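Local coordinates for protein CSOR (Streptomyces lividans, PDB 4ADZ) that probably represses transcription of copper-stress genes by binding operator DNA in its copper-free form and releasing it when copper(I) binds, at residues His48-Glu53 with Leu100-Arg105; Glu62-Gly67 with Val85-Lys90; Gln69-Glu74 with Ile79-Gln84. All coordinates share one frame; numbering follows the deposited sequence. Where two conformers were deposited one is given.

Contact 1: residues His48-Glu53 with Leu100-Arg105; sequences HKQKAE and LEEHLR. With SO4 (sulfate ion), chain G; SO4 (sulfate ion), chain C.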
loop_
_atom_site.group_PDB
_atom_site.type_symbol
_atom_site.label_atom_id
_atom_site.label_comp_id
_atom_site.label_asym_id
_atom_site.label_seq_id
_atom_site.Cartn_x
_atom_site.Cartn_y
_atom_site.Cartn_z
ATOM N N HIS A 48 20.228 -11.283 20.364
ATOM C CA HIS A 48 21.455 -11.068 19.571
ATOM C C HIS A 48 21.368 -11.607 18.144
ATOM O O HIS A 48 21.834 -10.953 17.214
ATOM C CB HIS A 48 22.683 -11.662 20.275
ATOM N N LYS A 49 20.784 -12.785 17.935
ATOM C CA LYS A 49 20.667 -13.315 16.566
ATOM C C LYS A 49 19.697 -12.465 15.715
ATOM O O LYS A 49 19.971 -12.188 14.525
ATOM C CB LYS A 49 20.249 -14.788 16.556
ATOM N N GLN A 50 18.573 -12.077 16.321
ATOM C CA GLN A 50 17.584 -11.214 15.677
ATOM C C GLN A 50 18.183 -9.830 15.372
ATOM O O GLN A 50 17.921 -9.230 14.337
ATOM C CB GLN A 50 16.328 -11.073 16.563
ATOM C CG GLN A 50 15.299 -12.179 16.360
ATOM C CD GLN A 50 14.264 -12.215 17.474
ATOM O OE1 GLN A 50 13.078 -12.370 17.226
ATOM N NE2 GLN A 50 14.715 -12.042 18.708
ATOM N N LYS A 51 18.992 -9.322 16.273
ATOM C CA LYS A 51 19.620 -8.049 16.058
ATOM C C LYS A 51 20.553 -8.081 14.855
ATOM O O LYS A 51 20.565 -7.119 14.069
ATOM C CB LYS A 51 20.394 -7.615 17.262
ATOM C CG LYS A 51 20.909 -6.208 17.140
ATOM C CD LYS A 51 21.339 -5.719 18.502
ATOM C CE LYS A 51 22.328 -4.606 18.395
ATOM N NZ LYS A 51 22.623 -4.172 19.789
ATOM N N ALA A 52 21.347 -9.151 14.751
ATOM C CA ALA A 52 22.329 -9.268 13.675
ATOM C C ALA A 52 21.579 -9.365 12.350
ATOM O O ALA A 52 21.949 -8.737 11.372
ATOM C CB ALA A 52 23.227 -10.497 13.887
ATOM N N GLU A 53 20.494 -10.109 12.357
ATOM C CA GLU A 53 19.680 -10.321 11.178
ATOM C C GLU A 53 19.044 -8.978 10.730
ATOM O O GLU A 53 19.009 -8.680 9.566
ATOM C CB GLU A 53 18.583 -11.342 11.491
ATOM C CG GLU A 53 17.964 -12.018 10.276
ATOM C CD GLU A 53 16.676 -11.378 9.728
ATOM O OE1 GLU A 53 16.082 -10.452 10.349
ATOM O OE2 GLU A 53 16.247 -11.835 8.637
ATOM N N LEU A 100 7.577 -6.382 13.757
ATOM C CA LEU A 100 6.246 -6.457 14.349
ATOM C C LEU A 100 5.974 -7.854 14.916
ATOM O O LEU A 100 5.470 -8.008 16.021
ATOM C CB LEU A 100 5.212 -6.145 13.317
ATOM C CG LEU A 100 3.802 -6.162 13.804
ATOM C CD1 LEU A 100 3.689 -5.004 14.833
ATOM C CD2 LEU A 100 2.842 -6.016 12.640
ATOM N N GLU A 101 6.289 -8.883 14.143
ATOM C CA GLU A 101 6.127 -10.232 14.607
ATOM C C GLU A 101 6.907 -10.477 15.922
ATOM O O GLU A 101 6.343 -11.000 16.892
ATOM C CB GLU A 101 6.601 -11.243 13.525
ATOM C CG GLU A 101 6.389 -12.661 14.018
ATOM C CD GLU A 101 6.395 -13.709 12.942
ATOM O OE1 GLU A 101 6.854 -13.374 11.832
ATOM O OE2 GLU A 101 5.963 -14.871 13.242
ATOM N N GLU A 102 8.165 -10.071 15.964
ATOM C CA GLU A 102 9.000 -10.219 17.138
ATOM C C GLU A 102 8.362 -9.485 18.350
ATOM O O GLU A 102 8.266 -10.038 19.468
ATOM C CB GLU A 102 10.425 -9.698 16.861
ATOM C CG GLU A 102 11.331 -9.730 18.080
ATOM C CD GLU A 102 12.774 -9.229 17.811
ATOM O OE1 GLU A 102 13.063 -8.754 16.683
ATOM O OE2 GLU A 102 13.596 -9.303 18.756
ATOM N N HIS A 103 7.874 -8.281 18.115
ATOM C CA HIS A 103 7.177 -7.517 19.160
ATOM C C HIS A 103 5.943 -8.197 19.666
ATOM O O HIS A 103 5.726 -8.292 20.908
ATOM C CB HIS A 103 6.782 -6.183 18.614
ATOM C CG HIS A 103 6.072 -5.304 19.599
ATOM N ND1 HIS A 103 6.610 -4.999 20.820
ATOM C CD2 HIS A 103 4.899 -4.580 19.481
ATOM C CE1 HIS A 103 5.783 -4.119 21.440
ATOM N NE2 HIS A 103 4.714 -3.913 20.644
ATOM N N LEU A 104 5.118 -8.715 18.762
ATOM C CA LEU A 104 3.918 -9.441 19.163
ATOM C C LEU A 104 4.213 -10.744 19.937
ATOM O O LEU A 104 3.514 -11.046 20.921
ATOM C CB LEU A 104 2.995 -9.722 17.961
ATOM C CG LEU A 104 2.376 -8.431 17.370
ATOM C CD1 LEU A 104 1.698 -8.703 15.999
ATOM C CD2 LEU A 104 1.407 -7.695 18.320
ATOM N N ARG A 105 5.246 -11.460 19.510
ATOM C CA ARG A 105 5.746 -12.609 20.234
ATOM C C ARG A 105 6.138 -12.215 21.668
ATOM O O ARG A 105 5.828 -12.955 22.650
ATOM C CB ARG A 105 6.901 -13.279 19.506
ATOM C CG ARG A 105 6.428 -14.114 18.321
ATOM C CD ARG A 105 7.596 -14.565 17.462
ATOM N NE ARG A 105 8.481 -15.446 18.193
ATOM C CZ ARG A 105 8.381 -16.786 18.202
ATOM N NH1 ARG A 105 7.447 -17.426 17.501
ATOM N NH2 ARG A 105 9.237 -17.504 18.927
HETATM S S SO4 G . 11.796 -14.424 20.247
HETATM O O1 SO4 G . 11.850 -14.953 21.621
HETATM O O2 SO4 G . 10.371 -14.320 19.866
HETATM O O3 SO4 G . 12.461 -15.402 19.351
HETATM O O4 SO4 G . 12.473 -13.096 20.175
HETATM S S SO4 C . 9.287 -5.400 23.107
HETATM O O1 SO4 C . 8.000 -5.148 23.864
HETATM O O2 SO4 C . 8.901 -5.838 21.755
HETATM O O3 SO4 C . 10.033 -6.558 23.708
HETATM O O4 SO4 C . 10.105 -4.156 23.310
#

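Contact 2: residues Glu62-Gly67 with Val85-Lys90; sequences EGQIRG and VSASTK. With SO4 (sulfate ion), chain F; SO4 (sulfate ion), chain D.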
loop_
_atom_site.group_PDB
_atom_site.type_symbol
_atom_site.label_atom_id
_atom_site.label_comp_id
_atom_site.label_asym_id
_atom_site.label_seq_id
_atom_site.Cartn_x
_atom_site.Cartn_y
_atom_site.Cartn_z
ATOM N N GLU A 62 20.383 -0.208 2.483
ATOM C CA GLU A 62 21.170 0.976 2.229
ATOM C C GLU A 62 21.916 0.777 0.883
ATOM O O GLU A 62 22.063 1.725 0.142
ATOM C CB GLU A 62 22.096 1.224 3.425
ATOM C CG GLU A 62 22.998 2.434 3.335
ATOM C CD GLU A 62 22.312 3.701 2.929
ATOM O OE1 GLU A 62 21.070 3.777 3.002
ATOM O OE2 GLU A 62 23.057 4.636 2.522
ATOM N N GLY A 63 22.363 -0.450 0.645
ATOM C CA GLY A 63 22.934 -0.889 -0.646
ATOM C C GLY A 63 22.043 -0.549 -1.839
ATOM O O GLY A 63 22.482 0.008 -2.865
ATOM N N GLN A 64 20.767 -0.841 -1.677
ATOM C CA GLN A 64 19.741 -0.517 -2.699
ATOM C C GLN A 64 19.602 0.962 -2.916
ATOM O O GLN A 64 19.479 1.414 -4.031
ATOM C CB GLN A 64 18.408 -1.188 -2.329
ATOM C CG GLN A 64 18.411 -2.721 -2.361
ATOM C CD GLN A 64 17.066 -3.227 -1.850
ATOM O OE1 GLN A 64 16.670 -2.893 -0.758
ATOM N NE2 GLN A 64 16.321 -3.952 -2.681
ATOM N N ILE A 65 19.630 1.766 -1.844
ATOM C CA ILE A 65 19.473 3.161 -1.962
ATOM C C ILE A 65 20.726 3.765 -2.636
ATOM O O ILE A 65 20.621 4.713 -3.447
ATOM C CB ILE A 65 19.202 3.882 -0.635
ATOM C CG1 ILE A 65 18.066 3.234 0.150
ATOM C CG2 ILE A 65 18.947 5.360 -0.871
ATOM C CD1 ILE A 65 16.718 3.120 -0.584
ATOM N N ARG A 66 21.915 3.277 -2.294
ATOM C CA ARG A 66 23.110 3.709 -2.987
ATOM C C ARG A 66 23.004 3.415 -4.473
ATOM O O ARG A 66 23.424 4.236 -5.297
ATOM C CB ARG A 66 24.376 3.063 -2.387
ATOM C CG ARG A 66 24.681 3.659 -1.005
ATOM C CD ARG A 66 26.089 3.302 -0.502
ATOM N NE ARG A 66 26.270 1.885 -0.510
ATOM C CZ ARG A 66 26.047 1.050 0.513
ATOM N NH1 ARG A 66 25.699 1.481 1.672
ATOM N NH2 ARG A 66 26.207 -0.218 0.340
ATOM N N GLY A 67 22.498 2.234 -4.794
ATOM C CA GLY A 67 22.141 1.858 -6.164
ATOM C C GLY A 67 21.212 2.815 -6.870
ATOM O O GLY A 67 21.466 3.223 -8.029
ATOM N N VAL A 85 13.103 1.122 -6.852
ATOM C CA VAL A 85 12.395 1.798 -5.725
ATOM C C VAL A 85 11.429 0.780 -5.092
ATOM O O VAL A 85 11.330 0.638 -3.829
ATOM C CB VAL A 85 11.690 3.097 -6.078
ATOM C CG1 VAL A 85 10.757 3.662 -4.919
ATOM C CG2 VAL A 85 12.697 4.180 -6.560
ATOM N N SER A 86 10.679 0.051 -5.920
ATOM C CA SER A 86 9.664 -0.857 -5.432
ATOM C C SER A 86 10.338 -2.005 -4.699
ATOM O O SER A 86 9.880 -2.431 -3.621
ATOM C CB SER A 86 8.782 -1.349 -6.629
ATOM O OG SER A 86 7.967 -0.276 -7.079
ATOM N N ALA A 87 11.472 -2.482 -5.197
ATOM C CA ALA A 87 12.201 -3.485 -4.493
ATOM C C ALA A 87 12.653 -3.002 -3.100
ATOM O O ALA A 87 12.620 -3.807 -2.154
ATOM C CB ALA A 87 13.389 -4.014 -5.285
ATOM N N SER A 88 13.111 -1.774 -3.015
ATOM C CA SER A 88 13.589 -1.213 -1.727
ATOM C C SER A 88 12.435 -1.005 -0.755
ATOM O O SER A 88 12.542 -1.326 0.420
ATOM C CB SER A 88 14.303 0.094 -1.964
ATOM O OG SER A 88 15.360 -0.119 -2.897
ATOM N N THR A 89 11.298 -0.567 -1.244
ATOM C CA THR A 89 10.102 -0.385 -0.377
ATOM C C THR A 89 9.635 -1.740 0.128
ATOM O O THR A 89 9.311 -1.908 1.325
ATOM C CB THR A 89 8.962 0.430 -1.065
ATOM O OG1 THR A 89 8.512 -0.226 -2.263
ATOM C CG2 THR A 89 9.425 1.831 -1.418
ATOM N N LYS A 90 9.624 -2.731 -0.757
ATOM C CA LYS A 90 9.265 -4.090 -0.362
ATOM C C LYS A 90 10.170 -4.612 0.721
ATOM O O LYS A 90 9.666 -5.210 1.689
ATOM C CB LYS A 90 9.201 -5.014 -1.600
ATOM C CG LYS A 90 8.957 -6.487 -1.335
ATOM C CD LYS A 90 9.281 -7.386 -2.547
ATOM C CE LYS A 90 8.874 -8.836 -2.313
ATOM N NZ LYS A 90 7.413 -8.941 -2.069
HETATM S S SO4 F . 26.654 4.668 3.021
HETATM O O1 SO4 F . 25.727 3.702 2.439
HETATM O O2 SO4 F . 26.409 5.975 2.349
HETATM O O3 SO4 F . 28.077 4.295 2.864
HETATM O O4 SO4 F . 26.378 4.768 4.482
HETATM S S SO4 D . 28.266 -0.059 -3.081
HETATM O O1 SO4 D . 26.956 0.651 -2.944
HETATM O O2 SO4 D . 29.169 1.072 -3.410
HETATM O O3 SO4 D . 28.255 -1.045 -4.199
HETATM O O4 SO4 D . 28.524 -0.806 -1.874
#

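Contact 3: residues Gln69-Glu74 with Ile79-Gln84; sequences QRMVDE and IDILTQ. With SO4 (sulfate ion), chain D.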
loop_
_atom_site.group_PDB
_atom_site.type_symbol
_atom_site.label_atom_id
_atom_site.label_comp_id
_atom_site.label_asym_id
_atom_site.label_seq_id
_atom_site.Cartn_x
_atom_site.Cartn_y
_atom_site.Cartn_z
ATOM N N GLN A 69 20.914 5.986 -6.141
ATOM C CA GLN A 69 21.656 7.240 -6.403
ATOM C C GLN A 69 22.519 7.127 -7.654
ATOM O O GLN A 69 22.558 8.065 -8.438
ATOM C CB GLN A 69 22.541 7.593 -5.189
ATOM C CG GLN A 69 21.677 7.825 -3.953
ATOM C CD GLN A 69 22.461 7.962 -2.643
ATOM O OE1 GLN A 69 22.946 6.963 -2.104
ATOM N NE2 GLN A 69 22.551 9.175 -2.108
ATOM N N ARG A 70 23.193 6.006 -7.801
ATOM C CA ARG A 70 24.035 5.734 -8.982
ATOM C C ARG A 70 23.166 5.698 -10.237
ATOM O O ARG A 70 23.569 6.207 -11.293
ATOM C CB ARG A 70 24.802 4.441 -8.879
ATOM C CG ARG A 70 25.937 4.531 -7.847
ATOM C CD ARG A 70 26.885 3.366 -7.990
ATOM N NE ARG A 70 26.268 2.085 -7.706
ATOM C CZ ARG A 70 26.114 1.551 -6.497
ATOM N NH1 ARG A 70 26.554 2.165 -5.375
ATOM N NH2 ARG A 70 25.593 0.348 -6.419
ATOM N N MET A 71 21.977 5.127 -10.153
ATOM C CA MET A 71 21.097 5.098 -11.352
ATOM C C MET A 71 20.683 6.474 -11.763
ATOM O O MET A 71 20.649 6.803 -12.972
ATOM C CB MET A 71 19.855 4.236 -11.089
ATOM C CG MET A 71 20.143 2.778 -10.988
ATOM S SD MET A 71 18.744 1.829 -10.255
ATOM C CE MET A 71 17.923 1.278 -11.718
ATOM N N VAL A 72 20.325 7.312 -10.798
ATOM C CA VAL A 72 19.917 8.666 -11.093
ATOM C C VAL A 72 21.139 9.434 -11.647
ATOM O O VAL A 72 21.039 10.205 -12.594
ATOM C CB VAL A 72 19.412 9.408 -9.803
ATOM C CG1 VAL A 72 19.312 10.925 -10.016
ATOM C CG2 VAL A 72 18.045 8.858 -9.334
ATOM N N ASP A 73 22.276 9.226 -11.022
ATOM C CA ASP A 73 23.482 9.929 -11.439
ATOM C C ASP A 73 23.822 9.612 -12.891
ATOM O O ASP A 73 24.311 10.488 -13.591
ATOM C CB ASP A 73 24.665 9.524 -10.574
ATOM C CG ASP A 73 25.629 10.665 -10.355
ATOM O OD1 ASP A 73 25.264 11.850 -10.606
ATOM O OD2 ASP A 73 26.759 10.342 -9.938
ATOM N N GLU A 74 23.588 8.366 -13.296
ATOM C CA GLU A 74 23.924 7.858 -14.622
ATOM C C GLU A 74 22.781 7.972 -15.633
ATOM O O GLU A 74 22.874 7.410 -16.732
ATOM C CB GLU A 74 24.363 6.419 -14.511
ATOM C CG GLU A 74 25.628 6.229 -13.650
ATOM C CD GLU A 74 25.769 4.807 -13.098
ATOM O OE1 GLU A 74 24.884 3.952 -13.388
ATOM O OE2 GLU A 74 26.767 4.533 -12.357
ATOM N N ILE A 79 11.819 3.989 -15.591
ATOM C CA ILE A 79 11.119 2.779 -15.205
ATOM C C ILE A 79 12.021 1.769 -14.460
ATOM O O ILE A 79 11.589 1.156 -13.536
ATOM C CB ILE A 79 10.378 2.104 -16.394
ATOM C CG1 ILE A 79 9.411 3.118 -17.028
ATOM C CG2 ILE A 79 9.685 0.807 -15.970
ATOM C CD1 ILE A 79 8.222 3.546 -16.167
ATOM N N ASP A 80 13.279 1.620 -14.888
ATOM C CA ASP A 80 14.227 0.744 -14.267
ATOM C C ASP A 80 14.468 1.282 -12.837
ATOM O O ASP A 80 14.563 0.484 -11.904
ATOM C CB ASP A 80 15.507 0.726 -15.102
ATOM C CG ASP A 80 16.444 -0.357 -14.750
ATOM O OD1 ASP A 80 16.009 -1.465 -14.389
ATOM O OD2 ASP A 80 17.689 -0.147 -14.889
ATOM N N ILE A 81 14.508 2.607 -12.684
ATOM C CA ILE A 81 14.651 3.169 -11.334
ATOM C C ILE A 81 13.437 2.844 -10.464
ATOM O O ILE A 81 13.583 2.461 -9.273
ATOM C CB ILE A 81 14.935 4.684 -11.362
ATOM C CG1 ILE A 81 16.255 4.967 -12.120
ATOM C CG2 ILE A 81 15.047 5.223 -9.925
ATOM C CD1 ILE A 81 16.591 6.455 -12.359
ATOM N N LEU A 82 12.241 3.034 -11.012
ATOM C CA LEU A 82 11.008 2.665 -10.302
ATOM C C LEU A 82 10.983 1.234 -9.875
ATOM O O LEU A 82 10.635 0.918 -8.727
ATOM C CB LEU A 82 9.767 3.011 -11.105
ATOM C CG LEU A 82 9.517 4.472 -11.406
ATOM C CD1 LEU A 82 8.234 4.676 -12.265
ATOM C CD2 LEU A 82 9.419 5.279 -10.137
ATOM N N THR A 83 11.440 0.315 -10.718
ATOM C CA THR A 83 11.523 -1.062 -10.319
ATOM C C THR A 83 12.389 -1.280 -9.051
ATOM O O THR A 83 12.031 -2.056 -8.142
ATOM C CB THR A 83 12.033 -1.936 -11.495
ATOM O OG1 THR A 83 11.096 -1.810 -12.550
ATOM C CG2 THR A 83 12.186 -3.438 -11.104
ATOM N N GLN A 84 13.541 -0.614 -9.006
ATOM C CA GLN A 84 14.452 -0.693 -7.867
ATOM C C GLN A 84 13.837 0.032 -6.637
ATOM O O GLN A 84 14.048 -0.439 -5.517
ATOM C CB GLN A 84 15.765 -0.027 -8.233
ATOM C CG GLN A 84 16.776 0.088 -7.122
ATOM C CD GLN A 84 17.534 -1.162 -6.799
ATOM O OE1 GLN A 84 17.245 -2.301 -7.311
ATOM N NE2 GLN A 84 18.605 -0.958 -5.952
HETATM S S SO4 D . 28.266 -0.059 -3.081
HETATM O O1 SO4 D . 26.956 0.651 -2.944
HETATM O O2 SO4 D . 29.169 1.072 -3.410
HETATM O O3 SO4 D . 28.255 -1.045 -4.199
HETATM O O4 SO4 D . 28.524 -0.806 -1.874
#

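Contact 1: residues His48-Glu53 with Leu100-Arg105
A bound sulfate ion (chain G) is gripped by Gln50 from one helix and by Arg105 from the other. Gln50 NE2 gives O4 of this sulfate a bent hydrogen bond of 2.9 Å. Arg105 NE reaches O2 of the chain G sulfate at 2.8 Å, and this bond is nearly straight at 172°. The oxygen meets the guanidinium at its edge, in the plane of the group. The sulfate thus bridges helix 48-73 and helix 78-114.

The direct protein contact is a single pair. Gln50 and Glu102 extend toward each other from opposite directions, and their flat ends stack, amide on carboxylate, with planes 25° apart. Gln50 OE1 lies 3.2 Å from Glu102 CD. Gln50 NE2 and Glu102 OE2 are 3.0 Å apart, but the angle is too poor for a hydrogen bond. Glu102 has CG anti to the backbone N (chi1 176°), and its chain stays extended, which carries the carboxylate out to the neighbouring helix. Its OE1 bonds to His54 in the same chain, which helps to fix it.

One residue along, His103 ND1 gives a hydrogen bond of 2.6 Å to O2 of a second sulfate (chain C). His103 also packs on Cys78 of the third subunit. That pairing of histidine and cysteine across subunits is consistent with the copper site of CsoR proteins, here without metal.

Both sulfates probably come from the crystallisation liquor, and His106 also bonds to sulfate here. The contact itself is small and lies at the surface. Within the two segments, much of its polar hold depends on the ion shared by Gln50 and Arg105, so without that ion the amide of Gln50 would probably be freer to turn.

Contact 2: residues Glu62-Gly67 with Val85-Lys90
This contact belongs to the antiparallel pair of long helices in the CsoR subunit, which packs against the third subunit in the manner of the family's four-helix bundle. The short axes of 62-67 and 85-90 pass 9.8 Å apart, with an angle of 162° between their directions. Gln64 and Ser88 stand at the closest point of the backbones.

Gln64 lies across Ser88. Gln64 CB is 3.3 Å from Ser88 OG, and Gln64 OE1 is 3.6 Å from Ser88 CA. CG sits beside the backbone N (chi1 -66°), and the extended chain then carries the amide over the Ser88 backbone to Ala87. There Gln64 NE2 comes within 3.9 Å of Ala87 CB. The serine hydroxyl is not spent on the glutamine: it bonds to Gln84 O, one turn back in its own helix. Deeper in, Ile65 CD1 touches Ser88 CB at 4.1 Å. Ile65 also packs on Glu62 of the third subunit, so this side of the pair faces the subunit interface.

Arg66 points to a different side of its helix and carries anions. Arg66 NE gives a straight bond to O1 of a sulfate (chain D), 2.8 Å long, and Arg66 NH2 adds a longer one to O4 of that ion, 3.3 Å. The same sulfate is held by Arg70. Gly63 CA lies 3.5 Å from the plane of the Arg66 guanidinium, on one face but offset toward its rim. A second sulfate (chain F) lies near NH1, but the separation is too short to trust.

The Gln64 amide lies against the small Ser88 and Ala87, and Gln84 O satisfies the Ser88 hydroxyl. The outer side instead offers a basic surface. Its sulfates probably come from the crystallisation liquor, yet they occupy places where phosphates might bind, consistent with a DNA-binding repressor.

Contact 3: residues Gln69-Glu74 with Ile79-Gln84
Residues 69-74 and 79-84 form the closed end of a helical hairpin, where helix 48-73 turns into helix 78-114. The two short axes run antiparallel, with 172° between their directions and 10.3 Å between them.

Apolar packing makes the core. Met71 CB meets Ile81 CG1 at 3.8 Å. Val72 CG2 touches Ile81 CD1 at 4.1 Å, and these two side chains cross at about a right angle. Val76 of the connecting loop packs on both Met71 and Ile81. Val72 also packs on Leu58 of the third subunit, and Ile81 on Leu99 of that subunit.

Sulfur and methyl contacts add a second kind. Met71 SD lies 4.1 Å from Gln84 CB. The chain then bends at chi3 (96°) and brings Met71 CE over Asp80, 3.5 Å from Asp80 O and equally near Asp80 OD2. An alanine in place of Met71 would probably open a gap between the helices, leaving Gln84 and Asp80 without the sulfur and methyl that pack on them.

A hydrogen bond to a bound ion lies apart from this packing. Arg70 is bent at chi3 and turns its guanidinium to a sulfate (chain D). Arg70 NH1 bonds to O1 of that ion at 2.9 Å, with an N-H...O angle of 155°.

All three contacts join helix 48-73 to helix 78-114. Because the helices run antiparallel, contact 1 encloses contact 2 along the chain, and contact 2 encloses contact 3. Contact 3 lies nearest the connecting turn and contact 1 farthest from it. The centres of contacts 1 and 2 are about 22 Å apart, those of 1 and 3 about 31 Å, and those of 2 and 3 about 10 Å. Contacts 2 and 3 touch through a probable hydrogen bond, Gln64 O to Gln84 NE2, 3.2 Å. They also share one sulfate. All three reach the third subunit, so the helix pair serves both the subunit fold and its assembly.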